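LbaCas13a H328A (C2c2) (Lachnospiraceae bacterium NK4A179, PDB 5WLH) binds a CRISPR guide RNA and probably cleaves RNA as a Cas13a (C2c2) nuclease of a bacterial defence system. Local coordinates at residues 17-29 with 33-45. Numbering follows the deposited sequence.
Sequences KLTVNAKTAVVSE and QEGILYNDPSRYG. With nucleotides of chain B.
Lys23 pairs with Tyr38, Ala25 with Ile36 and Val27 with Glu34 in an antiparallel beta hairpin near the N-terminus. Each pair is joined by two backbone hydrogen bonds, the shortest being Lys23 N to Tyr38 O at 2.7 Å.

Apolar contacts lie on the face with Lys23, Ala25, Val27, Ile36 and Tyr38. With chi1 at 65°, the Tyr38 ring is turned over the neighbouring strand. Lys23 CB makes a CH-pi contact over one ring face, 3.7 Å from the centroid. Ala25 CB touches Tyr38 CE1 obliquely at 3.7 Å. The side chains of Val27 and Ile36 cross at about a right angle, CG1 of Val27 against CD1 of Ile36. Helices 486-517 and 915-941 also pack on this face. On the other face Thr24 CG2 packs tightly on Leu37 CD2.

The phenol edge of Tyr38 is polar. One water donates to Thr24 O and is hydrogen-bonded to Tyr38 OH, which also bonds to Arg938. Were Tyr38 an alanine, Lys23 CB would probably lose its aromatic cover and this water its phenolic partner.

Asp40 forms a salt bridge with Arg937. Lys23 NZ, 4.4 Å from Asp40 OD2, is too far for one, although Lys23 CE lies closer to that oxygen.

The pre-crRNA of chain B lies against the opposite face at Thr24 and Val26. Thr24 OG1 hydrogen-bonds O2' of G23 and accepts a weak bond from N6 of A26. In the loop before the strand, Thr19 N and OG1 both donate to OP1 of G23, OG1 at 2.6 Å.

At the turn end, Ser28 OG hydrogen-bonds the backbone O of Ser482. Asn247 holds Gln33 OE1, while Gln33 NE2 donates to Ser28 OG at 3.0 Å, nearly straight at 170° and in the Gln33 amide plane.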
ATOM      1  N   LYS A  17      21.314   1.749 -10.726  1.00 48.31           N
ATOM      2  CA  LYS A  17      21.413   2.273  -9.364  1.00 53.68           C
ATOM      3  C   LYS A  17      22.818   2.045  -8.796  1.00 47.22           C
ATOM      4  O   LYS A  17      23.376   0.953  -8.922  1.00 45.54           O
ATOM      5  CB  LYS A  17      20.355   1.629  -8.469  1.00 60.02           C
ATOM      6  CG  LYS A  17      20.427   2.043  -7.014  1.00 61.84           C
ATOM      7  CD  LYS A  17      19.390   1.295  -6.194  1.00 65.97           C
ATOM      8  CE  LYS A  17      17.980   1.695  -6.611  1.00 67.14           C
ATOM      9  NZ  LYS A  17      16.968   0.660  -6.244  1.00 67.78           N
ATOM     10  N   LEU A  18      23.379   3.090  -8.179  1.00 43.82           N
ATOM     11  CA  LEU A  18      24.788   3.067  -7.791  1.00 42.43           C
ATOM     12  C   LEU A  18      25.089   1.925  -6.828  1.00 44.28           C
ATOM     13  O   LEU A  18      26.040   1.161  -7.032  1.00 46.71           O
ATOM     14  CB  LEU A  18      25.184   4.408  -7.171  1.00 43.41           C
ATOM     15  CG  LEU A  18      26.693   4.636  -7.050  1.00 40.56           C
ATOM     16  CD1 LEU A  18      27.330   4.469  -8.426  1.00 43.26           C
ATOM     17  CD2 LEU A  18      26.991   6.004  -6.492  1.00 33.40           C
ATOM     18  N   THR A  19      24.292   1.795  -5.768  1.00 38.87           N
ATOM     19  CA  THR A  19      24.509   0.796  -4.721  1.00 38.21           C
ATOM     20  C   THR A  19      23.673  -0.460  -4.943  1.00 45.26           C
ATOM     21  O   THR A  19      23.096  -1.011  -4.000  1.00 44.05           O
ATOM     22  CB  THR A  19      24.196   1.397  -3.355  1.00 37.92           C
ATOM     23  OG1 THR A  19      22.794   1.686  -3.288  1.00 34.81           O
ATOM     24  CG2 THR A  19      24.987   2.682  -3.130  1.00 36.03           C
ATOM     25  N   VAL A  20      23.594  -0.940  -6.186  1.00 49.07           N
ATOM     26  CA  VAL A  20      22.734  -2.076  -6.497  1.00 55.53           C
ATOM     27  C   VAL A  20      23.185  -3.335  -5.759  1.00 58.57           C
ATOM     28  O   VAL A  20      22.359  -4.195  -5.430  1.00 59.14           O
ATOM     29  CB  VAL A  20      22.687  -2.284  -8.027  1.00 56.63           C
ATOM     30  CG1 VAL A  20      24.064  -2.660  -8.558  1.00 55.19           C
ATOM     31  CG2 VAL A  20      21.639  -3.325  -8.406  1.00 58.64           C
ATOM     32  N   ASN A  21      24.488  -3.459  -5.470  1.00 63.42           N
ATOM     33  CA  ASN A  21      24.996  -4.622  -4.740  1.00 67.56           C
ATOM     34  C   ASN A  21      24.517  -4.629  -3.294  1.00 61.27           C
ATOM     35  O   ASN A  21      24.204  -5.688  -2.737  1.00 65.84           O
ATOM     36  CB  ASN A  21      26.528  -4.636  -4.738  1.00 75.82           C
ATOM     37  CG  ASN A  21      27.131  -4.787  -6.115  1.00 83.44           C
ATOM     38  OD1 ASN A  21      26.706  -4.140  -7.071  1.00 87.73           O
ATOM     39  ND2 ASN A  21      28.157  -5.629  -6.216  1.00 85.23           N
ATOM     40  N   ALA A  22      24.480  -3.459  -2.667  1.00 46.93           N
ATOM     41  CA  ALA A  22      24.486  -3.344  -1.222  1.00 38.76           C
ATOM     42  C   ALA A  22      23.179  -2.745  -0.717  1.00 35.19           C
ATOM     43  O   ALA A  22      22.367  -2.207  -1.474  1.00 36.01           O
ATOM     44  CB  ALA A  22      25.678  -2.493  -0.777  1.00 36.41           C
ATOM     45  N   LYS A  23      22.968  -2.866   0.580  1.00 28.83           N
ATOM     46  CA  LYS A  23      21.890  -2.141   1.227  1.00 26.06           C
ATOM     47  C   LYS A  23      22.474  -1.046   2.091  1.00 27.55           C
ATOM     48  O   LYS A  23      23.653  -1.069   2.455  1.00 27.12           O
ATOM     49  CB  LYS A  23      21.023  -3.081   2.054  1.00 26.91           C
ATOM     50  CG  LYS A  23      20.460  -4.230   1.226  1.00 31.72           C
ATOM     51  CD  LYS A  23      19.375  -4.982   1.968  1.00 34.68           C
ATOM     52  CE  LYS A  23      18.568  -5.853   1.018  1.00 42.42           C
ATOM     53  NZ  LYS A  23      17.419  -5.124   0.427  1.00 47.99           N
ATOM     54  N   THR A  24      21.641  -0.074   2.433  1.00 26.13           N
ATOM     55  CA  THR A  24      22.034   0.914   3.419  1.00 25.19           C
ATOM     56  C   THR A  24      21.195   0.727   4.669  1.00 22.17           C
ATOM     57  O   THR A  24      20.084   0.193   4.618  1.00 26.03           O
ATOM     58  CB  THR A  24      21.874   2.350   2.908  1.00 35.57           C
ATOM     59  OG1 THR A  24      20.484   2.702   2.898  1.00 36.19           O
ATOM     60  CG2 THR A  24      22.427   2.476   1.503  1.00 37.99           C
ATOM     61  N   ALA A  25      21.759   1.135   5.795  1.00 23.77           N
ATOM     62  CA  ALA A  25      21.016   1.204   7.036  1.00 24.86           C
ATOM     63  C   ALA A  25      21.551   2.394   7.792  1.00 24.46           C
ATOM     64  O   ALA A  25      22.603   2.941   7.458  1.00 28.24           O
ATOM     65  CB  ALA A  25      21.151  -0.085   7.866  1.00 21.25           C
ATOM     66  N   VAL A  26      20.823   2.789   8.826  1.00 20.69           N
ATOM     67  CA  VAL A  26      21.311   3.763   9.785  1.00 20.26           C
ATOM     68  C   VAL A  26      21.475   3.045  11.114  1.00 25.41           C
ATOM     69  O   VAL A  26      20.530   2.425  11.612  1.00 23.77           O
ATOM     70  CB  VAL A  26      20.366   4.962   9.926  1.00 23.45           C
ATOM     71  CG1 VAL A  26      20.842   5.853  11.054  1.00 21.17           C
ATOM     72  CG2 VAL A  26      20.326   5.766   8.628  1.00 21.73           C
ATOM     73  N   VAL A  27      22.663   3.107  11.687  1.00 24.15           N
ATOM     74  CA  VAL A  27      22.876   2.490  12.992  1.00 24.12           C
ATOM     75  C   VAL A  27      23.157   3.587  14.003  1.00 25.11           C
ATOM     76  O   VAL A  27      23.662   4.663  13.667  1.00 26.60           O
ATOM     77  CB  VAL A  27      24.002   1.439  12.970  1.00 25.28           C
ATOM     78  CG1 VAL A  27      23.647   0.309  11.999  1.00 27.79           C
ATOM     79  CG2 VAL A  27      25.329   2.078  12.620  1.00 33.29           C
ATOM     80  N   SER A  28      22.822   3.308  15.261  1.00 25.93           N
ATOM     81  CA  SER A  28      22.991   4.262  16.342  1.00 29.31           C
ATOM     82  C   SER A  28      23.764   3.568  17.450  1.00 36.54           C
ATOM     83  O   SER A  28      23.275   2.595  18.027  1.00 41.55           O
ATOM     84  CB  SER A  28      21.631   4.755  16.844  1.00 32.63           C
ATOM     85  OG  SER A  28      21.782   5.876  17.684  1.00 38.60           O
ATOM     86  N   GLU A  29      24.974   4.041  17.731  1.00 45.81           N
ATOM     87  CA  GLU A  29      25.784   3.349  18.728  1.00 61.09           C
ATOM     88  C   GLU A  29      25.669   4.004  20.100  1.00 68.61           C
ATOM     89  O   GLU A  29      25.016   3.457  20.998  1.00 71.68           O
ATOM     90  CB  GLU A  29      27.237   3.274  18.262  1.00 68.71           C
ATOM     91  CG  GLU A  29      27.366   2.621  16.889  1.00 76.29           C
ATOM     92  CD  GLU A  29      28.413   1.521  16.843  1.00 81.60           C
ATOM     93  OE1 GLU A  29      29.236   1.429  17.783  1.00 81.41           O
ATOM     94  OE2 GLU A  29      28.403   0.744  15.860  1.00 83.83           O
ATOM     95  N   GLN A  33      25.135   8.521  15.171  1.00 29.69           N
ATOM     96  CA  GLN A  33      24.603   7.622  14.171  1.00 32.25           C
ATOM     97  C   GLN A  33      25.537   7.543  12.973  1.00 35.30           C
ATOM     98  O   GLN A  33      26.443   8.364  12.787  1.00 40.21           O
ATOM     99  CB  GLN A  33      23.194   8.057  13.763  1.00 33.04           C
ATOM    100  CG  GLN A  33      22.170   7.820  14.857  1.00 31.60           C
ATOM    101  CD  GLN A  33      22.008   9.017  15.775  1.00 30.35           C
ATOM    102  OE1 GLN A  33      22.028  10.161  15.329  1.00 34.10           O
ATOM    103  NE2 GLN A  33      21.875   8.759  17.063  1.00 26.79           N
ATOM    104  N   GLU A  34      25.316   6.518  12.163  1.00 31.41           N
ATOM    105  CA  GLU A  34      26.110   6.347  10.961  1.00 34.89           C
ATOM    106  C   GLU A  34      25.258   5.662   9.911  1.00 29.41           C
ATOM    107  O   GLU A  34      24.578   4.671  10.208  1.00 28.81           O
ATOM    108  CB  GLU A  34      27.367   5.524  11.259  1.00 34.23           C
ATOM    109  CG  GLU A  34      28.210   5.185  10.042  1.00 38.30           C
ATOM    110  CD  GLU A  34      29.410   4.338  10.406  1.00 44.87           C
ATOM    111  OE1 GLU A  34      29.654   4.167  11.621  1.00 49.18           O
ATOM    112  OE2 GLU A  34      30.097   3.829   9.489  1.00 43.85           O
ATOM    113  N   GLY A  35      25.285   6.192   8.690  1.00 27.08           N
ATOM    114  CA  GLY A  35      24.762   5.446   7.561  1.00 25.13           C
ATOM    115  C   GLY A  35      25.796   4.427   7.124  1.00 28.41           C
ATOM    116  O   GLY A  35      26.964   4.766   6.912  1.00 29.72           O
ATOM    117  N   ILE A  36      25.377   3.169   7.012  1.00 25.94           N
ATOM    118  CA  ILE A  36      26.272   2.095   6.609  1.00 27.34           C
ATOM    119  C   ILE A  36      25.811   1.494   5.298  1.00 24.99           C
ATOM    120  O   ILE A  36      24.628   1.530   4.942  1.00 25.57           O
ATOM    121  CB  ILE A  36      26.382   0.984   7.678  1.00 26.59           C
ATOM    122  CG1 ILE A  36      25.014   0.318   7.906  1.00 26.83           C
ATOM    123  CG2 ILE A  36      26.971   1.545   8.923  1.00 22.20           C
ATOM    124  CD1 ILE A  36      25.103  -1.096   8.507  1.00 27.17           C
ATOM    125  N   LEU A  37      26.774   0.940   4.570  1.00 23.86           N
ATOM    126  CA  LEU A  37      26.522   0.053   3.449  1.00 21.75           C
ATOM    127  C   LEU A  37      26.795  -1.368   3.894  1.00 23.54           C
ATOM    128  O   LEU A  37      27.783  -1.631   4.588  1.00 28.01           O
ATOM    129  CB  LEU A  37      27.431   0.371   2.254  1.00 22.12           C
ATOM    130  CG  LEU A  37      27.158   1.580   1.379  1.00 28.83           C
ATOM    131  CD1 LEU A  37      28.079   1.490   0.150  1.00 24.50           C
ATOM    132  CD2 LEU A  37      25.708   1.557   0.951  1.00 27.62           C
ATOM    133  N   TYR A  38      25.928  -2.283   3.499  1.00 22.24           N
ATOM    134  CA  TYR A  38      26.163  -3.680   3.818  1.00 24.10           C
ATOM    135  C   TYR A  38      25.703  -4.584   2.696  1.00 24.16           C
ATOM    136  O   TYR A  38      24.718  -4.313   2.002  1.00 25.75           O
ATOM    137  CB  TYR A  38      25.497  -4.093   5.132  1.00 20.97           C
ATOM    138  CG  TYR A  38      23.973  -4.049   5.182  1.00 20.14           C
ATOM    139  CD1 TYR A  38      23.297  -2.857   5.354  1.00 22.18           C
ATOM    140  CD2 TYR A  38      23.231  -5.231   5.135  1.00 22.24           C
ATOM    141  CE1 TYR A  38      21.898  -2.832   5.450  1.00 22.53           C
ATOM    142  CE2 TYR A  38      21.847  -5.220   5.241  1.00 21.50           C
ATOM    143  CZ  TYR A  38      21.189  -4.015   5.391  1.00 22.93           C
ATOM    144  OH  TYR A  38      19.811  -4.001   5.492  1.00 22.69           O
ATOM    145  N   ASN A  39      26.449  -5.664   2.529  1.00 22.42           N
ATOM    146  CA  ASN A  39      26.141  -6.675   1.533  1.00 31.00           C
ATOM    147  C   ASN A  39      25.111  -7.645   2.081  1.00 33.63           C
ATOM    148  O   ASN A  39      25.164  -8.034   3.251  1.00 34.76           O
ATOM    149  CB  ASN A  39      27.417  -7.408   1.130  1.00 37.13           C
ATOM    150  CG  ASN A  39      28.561  -6.444   0.846  1.00 50.55           C
ATOM    151  OD1 ASN A  39      28.545  -5.734  -0.165  1.00 56.15           O
ATOM    152  ND2 ASN A  39      29.546  -6.390   1.754  1.00 52.70           N
ATOM    153  N   ASP A  40      24.152  -8.017   1.235  1.00 27.07           N
ATOM    154  CA  ASP A  40      23.034  -8.820   1.692  1.00 25.82           C
ATOM    155  C   ASP A  40      22.650  -9.831   0.619  1.00 30.78           C
ATOM    156  O   ASP A  40      22.485  -9.444  -0.545  1.00 30.93           O
ATOM    157  CB  ASP A  40      21.850  -7.914   2.014  1.00 24.31           C
ATOM    158  CG  ASP A  40      20.713  -8.663   2.678  1.00 30.95           C
ATOM    159  OD1 ASP A  40      20.967  -9.328   3.700  1.00 29.34           O
ATOM    160  OD2 ASP A  40      19.568  -8.592   2.177  1.00 28.39           O
ATOM    161  N   PRO A  41      22.504 -11.120   0.960  1.00 33.17           N
ATOM    162  CA  PRO A  41      22.765 -11.710   2.272  1.00 32.16           C
ATOM    163  C   PRO A  41      24.260 -11.929   2.515  1.00 31.59           C
ATOM    164  O   PRO A  41      25.024 -12.214   1.587  1.00 30.17           O
ATOM    165  CB  PRO A  41      22.026 -13.046   2.205  1.00 35.85           C
ATOM    166  CG  PRO A  41      22.099 -13.428   0.767  1.00 38.37           C
ATOM    167  CD  PRO A  41      22.098 -12.143  -0.028  1.00 36.53           C
ATOM    168  N   SER A  42      24.675 -11.787   3.766  1.00 26.72           N
ATOM    169  CA  SER A  42      26.059 -12.016   4.133  1.00 25.38           C
ATOM    170  C   SER A  42      26.087 -12.529   5.562  1.00 31.44           C
ATOM    171  O   SER A  42      25.053 -12.633   6.224  1.00 34.09           O
ATOM    172  CB  SER A  42      26.889 -10.743   3.990  1.00 33.12           C
ATOM    173  OG  SER A  42      28.263 -11.037   4.064  1.00 43.97           O
ATOM    174  N   ARG A  43      27.279 -12.889   6.019  1.00 37.05           N
ATOM    175  CA  ARG A  43      27.478 -13.330   7.389  1.00 43.19           C
ATOM    176  C   ARG A  43      28.008 -12.161   8.210  1.00 36.21           C
ATOM    177  O   ARG A  43      28.632 -11.241   7.676  1.00 29.73           O
ATOM    178  CB  ARG A  43      28.444 -14.520   7.450  1.00 49.46           C
ATOM    179  CG  ARG A  43      27.750 -15.870   7.646  1.00 58.17           C
ATOM    180  CD  ARG A  43      28.603 -17.063   7.201  1.00 66.09           C
ATOM    181  NE  ARG A  43      28.848 -17.081   5.761  1.00 74.44           N
ATOM    182  CZ  ARG A  43      29.517 -18.040   5.123  1.00 79.56           C
ATOM    183  NH1 ARG A  43      30.004 -19.073   5.799  1.00 80.68           N
ATOM    184  NH2 ARG A  43      29.694 -17.968   3.809  1.00 80.06           N
ATOM    185  N   TYR A  44      27.721 -12.178   9.510  1.00 29.96           N
ATOM    186  CA  TYR A  44      28.312 -11.190  10.399  1.00 23.82           C
ATOM    187  C   TYR A  44      29.831 -11.252  10.293  1.00 22.90           C
ATOM    188  O   TYR A  44      30.419 -12.336  10.352  1.00 26.06           O
ATOM    189  CB  TYR A  44      27.867 -11.466  11.836  1.00 24.26           C
ATOM    190  CG  TYR A  44      28.516 -10.622  12.890  1.00 22.67           C
ATOM    191  CD1 TYR A  44      28.418  -9.242  12.859  1.00 24.25           C
ATOM    192  CD2 TYR A  44      29.190 -11.212  13.956  1.00 24.69           C
ATOM    193  CE1 TYR A  44      28.995  -8.462  13.841  1.00 25.88           C
ATOM    194  CE2 TYR A  44      29.756 -10.449  14.953  1.00 26.49           C
ATOM    195  CZ  TYR A  44      29.665  -9.080  14.892  1.00 26.11           C
ATOM    196  OH  TYR A  44      30.232  -8.316  15.870  1.00 25.26           O
ATOM    197  N   GLY A  45      30.463 -10.090  10.143  1.00 24.12           N
ATOM    198  CA  GLY A  45      31.887 -10.011   9.885  1.00 25.99           C
ATOM    199  C   GLY A  45      32.232  -9.896   8.420  1.00 25.80           C
ATOM    200  O   GLY A  45      33.395  -9.631   8.087  1.00 24.22           O
TER
ATOM    201  P     G B  23      21.738   5.145  -4.592  1.00 26.97           P
ATOM    202  OP1   G B  23      22.207   3.743  -4.799  1.00 26.65           O
ATOM    203  OP2   G B  23      20.778   5.735  -5.544  1.00 24.86           O
ATOM    204  O5'   G B  23      21.082   5.313  -3.157  1.00 24.41           O
ATOM    205  C5'   G B  23      21.785   4.870  -2.008  1.00 21.52           C
ATOM    206  C4'   G B  23      21.005   5.174  -0.763  1.00 22.26           C
ATOM    207  O4'   G B  23      20.699   6.583  -0.686  1.00 26.25           O
ATOM    208  C3'   G B  23      19.653   4.511  -0.662  1.00 25.69           C
ATOM    209  O3'   G B  23      19.749   3.145  -0.300  1.00 26.25           O
ATOM    210  C2'   G B  23      18.944   5.371   0.370  1.00 21.81           C
ATOM    211  O2'   G B  23      19.417   5.054   1.677  1.00 24.70           O
ATOM    212  C1'   G B  23      19.469   6.761   0.002  1.00 25.61           C
ATOM    213  N9    G B  23      18.549   7.502  -0.883  1.00 24.97           N
ATOM    214  C8    G B  23      18.643   7.668  -2.246  1.00 21.27           C
ATOM    215  N7    G B  23      17.670   8.415  -2.726  1.00 22.29           N
ATOM    216  C5    G B  23      16.918   8.779  -1.600  1.00 18.47           C
ATOM    217  C6    G B  23      15.752   9.577  -1.480  1.00 23.21           C
ATOM    218  O6    G B  23      15.146  10.154  -2.394  1.00 23.60           O
ATOM    219  N1    G B  23      15.318   9.685  -0.151  1.00 21.21           N
ATOM    220  C2    G B  23      15.930   9.067   0.921  1.00 23.63           C
ATOM    221  N2    G B  23      15.416   9.244   2.150  1.00 21.89           N
ATOM    222  N3    G B  23      17.022   8.324   0.810  1.00 23.00           N
ATOM    223  C4    G B  23      17.443   8.215  -0.465  1.00 20.45           C
ATOM    224  P     A B  26      10.187   1.510   4.130  1.00 22.34           P
ATOM    225  OP1   A B  26       8.722   1.698   4.277  1.00 24.87           O
ATOM    226  OP2   A B  26      10.968   2.146   3.047  1.00 25.06           O
ATOM    227  O5'   A B  26      10.872   1.931   5.497  1.00 22.22           O
ATOM    228  C5'   A B  26      10.273   1.659   6.762  1.00 22.92           C
ATOM    229  C4'   A B  26      10.765   2.662   7.774  1.00 25.15           C
ATOM    230  O4'   A B  26      12.176   2.414   8.027  1.00 25.47           O
ATOM    231  C3'   A B  26      10.672   4.107   7.303  1.00 25.99           C
ATOM    232  O3'   A B  26      10.516   4.957   8.433  1.00 25.22           O
ATOM    233  C2'   A B  26      12.046   4.330   6.679  1.00 25.39           C
ATOM    234  O2'   A B  26      12.445   5.676   6.544  1.00 27.34           O
ATOM    235  C1'   A B  26      12.946   3.533   7.627  1.00 22.39           C
ATOM    236  N9    A B  26      14.126   3.025   6.935  1.00 24.39           N
ATOM    237  C8    A B  26      14.232   1.832   6.266  1.00 23.82           C
ATOM    238  N7    A B  26      15.408   1.674   5.688  1.00 20.07           N
ATOM    239  C5    A B  26      16.090   2.828   6.011  1.00 19.73           C
ATOM    240  C6    A B  26      17.398   3.244   5.699  1.00 22.59           C
ATOM    241  N6    A B  26      18.218   2.487   4.954  1.00 23.14           N
ATOM    242  N1    A B  26      17.788   4.449   6.141  1.00 27.97           N
ATOM    243  C2    A B  26      16.939   5.186   6.881  1.00 26.77           C
ATOM    244  N3    A B  26      15.690   4.889   7.239  1.00 29.15           N
ATOM    245  C4    A B  26      15.326   3.678   6.773  1.00 24.29           C
TER
HETATM  246  O   HOH W   1      18.549  -1.782   5.642  1.00 25.56           O